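Local coordinates for protein glucose-6-phosphate isomerase (Chlamydia trachomatis D/UW-3/CX, PDB 6OTU) that catalyses the reversible isomerisation of glucose-6-phosphate to fructose-6-phosphate, at residues 58-63 against 454-459. Residues are numbered along the deposited sequence; the frame is centred on the assembly and turned at random.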
ATOM      1  N   TYR A  58       2.396  10.359  22.406  1.00 36.33           N
ATOM      2  CA  TYR A  58       1.938   8.982  22.544  1.00 34.91           C
ATOM      3  C   TYR A  58       0.959   8.856  23.700  1.00 37.61           C
ATOM      4  O   TYR A  58       0.814   7.766  24.258  1.00 38.34           O
ATOM      5  CB  TYR A  58       3.108   8.004  22.753  1.00 34.75           C
ATOM      6  CG  TYR A  58       4.112   8.428  23.820  1.00 40.81           C
ATOM      7  CD1 TYR A  58       5.022   9.455  23.575  1.00 31.32           C
ATOM      8  CD2 TYR A  58       4.157   7.799  25.066  1.00 39.85           C
ATOM      9  CE1 TYR A  58       5.949   9.851  24.533  1.00 31.61           C
ATOM     10  CE2 TYR A  58       5.087   8.197  26.042  1.00 36.83           C
ATOM     11  CZ  TYR A  58       5.982   9.227  25.761  1.00 36.68           C
ATOM     12  OH  TYR A  58       6.918   9.635  26.701  1.00 31.99           O
ATOM     13  N   ALA A  59       0.303   9.958  24.085  1.00 37.97           N
ATOM     14  CA  ALA A  59      -0.776   9.866  25.054  1.00 41.80           C
ATOM     15  C   ALA A  59      -1.911   8.968  24.557  1.00 45.90           C
ATOM     16  O   ALA A  59      -2.684   8.450  25.370  1.00 34.36           O
ATOM     17  CB  ALA A  59      -1.288  11.272  25.383  1.00 35.74           C
ATOM     18  N   THR A  60      -2.017   8.753  23.249  1.00 33.87           N
ATOM     19  CA  THR A  60      -3.041   7.876  22.690  1.00 38.61           C
ATOM     20  C   THR A  60      -2.549   6.439  22.475  1.00 34.36           C
ATOM     21  O   THR A  60      -3.206   5.674  21.769  1.00 42.00           O
ATOM     22  CB  THR A  60      -3.566   8.466  21.380  1.00 40.22           C
ATOM     23  OG1 THR A  60      -2.461   8.819  20.535  1.00 38.39           O
ATOM     24  CG2 THR A  60      -4.402   9.724  21.652  1.00 36.23           C
ATOM     25  N   GLU A  61      -1.402   6.066  23.047  1.00 34.02           N
ATOM     26  CA  GLU A  61      -0.997   4.669  23.182  1.00 36.75           C
ATOM     27  C   GLU A  61      -1.445   4.153  24.542  1.00 38.21           C
ATOM     28  O   GLU A  61      -1.557   4.915  25.504  1.00 36.77           O
ATOM     29  CB  GLU A  61       0.521   4.499  23.065  1.00 39.20           C
ATOM     30  CG  GLU A  61       1.146   5.010  21.777  1.00 34.97           C
ATOM     31  CD  GLU A  61       1.131   3.988  20.674  1.00 37.40           C
ATOM     32  OE1 GLU A  61       0.622   2.865  20.899  1.00 41.87           O
ATOM     33  OE2 GLU A  61       1.610   4.315  19.567  1.00 44.28           O
ATOM     34  N   ARG A  62      -1.711   2.847  24.617  1.00 40.00           N
ATOM     35  CA  ARG A  62      -2.195   2.219  25.851  1.00 38.44           C
ATOM     36  C   ARG A  62      -1.015   1.921  26.781  1.00 35.79           C
ATOM     37  O   ARG A  62      -0.670   0.772  27.069  1.00 36.08           O
ATOM     38  CB  ARG A  62      -2.983   0.955  25.534  1.00 39.20           C
ATOM     39  CG  ARG A  62      -4.224   1.197  24.694  1.00 38.32           C
ATOM     40  CD  ARG A  62      -5.148  -0.019  24.680  1.00 33.73           C
ATOM     41  NE  ARG A  62      -5.899  -0.169  25.921  1.00 34.30           N
ATOM     42  CZ  ARG A  62      -6.771  -1.146  26.146  1.00 34.26           C
ATOM     43  NH1 ARG A  62      -6.977  -2.061  25.208  1.00 35.20           N
ATOM     44  NH2 ARG A  62      -7.429  -1.217  27.301  1.00 33.28           N
ATOM     45  N   VAL A  63      -0.390   2.995  27.260  1.00 37.60           N
ATOM     46  CA  VAL A  63       0.766   2.900  28.147  1.00 30.34           C
ATOM     47  C   VAL A  63       0.595   3.899  29.287  1.00 39.86           C
ATOM     48  O   VAL A  63       0.028   4.982  29.103  1.00 42.08           O
ATOM     49  CB  VAL A  63       2.091   3.137  27.387  1.00 34.75           C
ATOM     50  CG1 VAL A  63       2.363   1.990  26.417  1.00 28.88           C
ATOM     51  CG2 VAL A  63       2.069   4.471  26.644  1.00 44.53           C
ATOM     52  N   SER A 454      -8.138   2.071  20.504  1.00 40.65           N
ATOM     53  CA  SER A 454      -7.279   1.711  19.391  1.00 29.74           C
ATOM     54  C   SER A 454      -6.087   2.661  19.417  1.00 33.32           C
ATOM     55  O   SER A 454      -6.275   3.884  19.270  1.00 36.31           O
ATOM     56  CB  SER A 454      -8.041   1.803  18.065  1.00 29.58           C
ATOM     57  OG  SER A 454      -7.193   1.910  16.945  1.00 43.83           O
ATOM     58  N   PRO A 455      -4.869   2.171  19.647  1.00 33.73           N
ATOM     59  CA  PRO A 455      -3.758   3.066  19.994  1.00 31.79           C
ATOM     60  C   PRO A 455      -3.123   3.740  18.783  1.00 40.14           C
ATOM     61  O   PRO A 455      -3.162   3.245  17.656  1.00 29.12           O
ATOM     62  CB  PRO A 455      -2.755   2.125  20.676  1.00 33.15           C
ATOM     63  CG  PRO A 455      -3.033   0.797  20.072  1.00 32.11           C
ATOM     64  CD  PRO A 455      -4.505   0.746  19.792  1.00 29.39           C
ATOM     65  N   SER A 456      -2.496   4.888  19.049  1.00 29.64           N
ATOM     66  CA  SER A 456      -1.784   5.590  17.995  1.00 29.48           C
ATOM     67  C   SER A 456      -0.753   6.529  18.602  1.00 33.19           C
ATOM     68  O   SER A 456      -0.817   6.872  19.790  1.00 32.01           O
ATOM     69  CB  SER A 456      -2.743   6.369  17.077  1.00 34.11           C
ATOM     70  OG  SER A 456      -3.540   7.290  17.801  1.00 35.33           O
ATOM     71  N   SER A 457       0.206   6.930  17.762  1.00 29.56           N
ATOM     72  CA  SER A 457       1.150   7.992  18.073  1.00 31.86           C
ATOM     73  C   SER A 457       1.143   9.027  16.950  1.00 33.64           C
ATOM     74  O   SER A 457       0.641   8.791  15.845  1.00 34.88           O
ATOM     75  CB  SER A 457       2.577   7.452  18.292  1.00 29.72           C
ATOM     76  OG  SER A 457       3.163   7.007  17.080  1.00 39.91           O
ATOM     77  N   ILE A 458       1.725  10.182  17.256  1.00 32.38           N
ATOM     78  CA  ILE A 458       1.703  11.362  16.400  1.00 33.04           C
ATOM     79  C   ILE A 458       3.120  11.910  16.342  1.00 41.34           C
ATOM     80  O   ILE A 458       3.682  12.287  17.376  1.00 30.64           O
ATOM     81  CB  ILE A 458       0.745  12.453  16.922  1.00 30.70           C
ATOM     82  CG1 ILE A 458      -0.668  11.910  17.155  1.00 38.02           C
ATOM     83  CG2 ILE A 458       0.721  13.631  15.965  1.00 30.86           C
ATOM     84  CD1 ILE A 458      -1.651  12.956  17.730  1.00 31.24           C
ATOM     85  N   LEU A 459       3.683  11.973  15.143  1.00 34.88           N
ATOM     86  CA  LEU A 459       4.981  12.581  14.910  1.00 32.84           C
ATOM     87  C   LEU A 459       4.795  13.767  13.973  1.00 36.51           C
ATOM     88  O   LEU A 459       4.224  13.608  12.886  1.00 30.15           O
ATOM     89  CB  LEU A 459       5.946  11.559  14.312  1.00 33.33           C
ATOM     90  CG  LEU A 459       7.370  12.055  14.098  1.00 34.11           C
ATOM     91  CD1 LEU A 459       8.013  12.434  15.427  1.00 30.31           C
ATOM     92  CD2 LEU A 459       8.177  10.991  13.364  1.00 29.58           C
TER
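Thr-60 meets Ser-456 where a type I beta turn, Tyr-58 to Glu-61, brings its third residue against the start of a strand, and Ser-456 N donates to Thr-60 O at 2.9 Å. This contact illustrates how the turn that follows a strand can hold to the antiparallel neighbour of that strand through backbone and side chain together. With chi1 at 50°, Thr-60 OG1 is tucked between its own N and carbonyl carbon, from where it donates to Ser-456 O at 2.7 Å, reaching that oxygen from above the carbonyl plane. The two residues thus exchange bonds in both directions. Pro-455 CA lies 3.2 Å from Thr-60 O in a CA-H...O contact. Glu-61, its chain bent at chi2 (-87°), curls back over the strand. Its CG lies 3.4 Å from Ser-456 O. Glu-61 OE1 rests 3.5 Å from Pro-455 CB while hydrogen-bonded to Asn-324 of helix 313-327. On the other side, Ser-434 of helix 422-439 is hydrogen-bonded to both Thr-60 OG1 and Ser-456 OG. The buried joint therefore sits between these two helices, where the chain leaves strand 54-57 for helix 65-77 beside strand 456-461 of the mixed sheet, away from the substrate pocket.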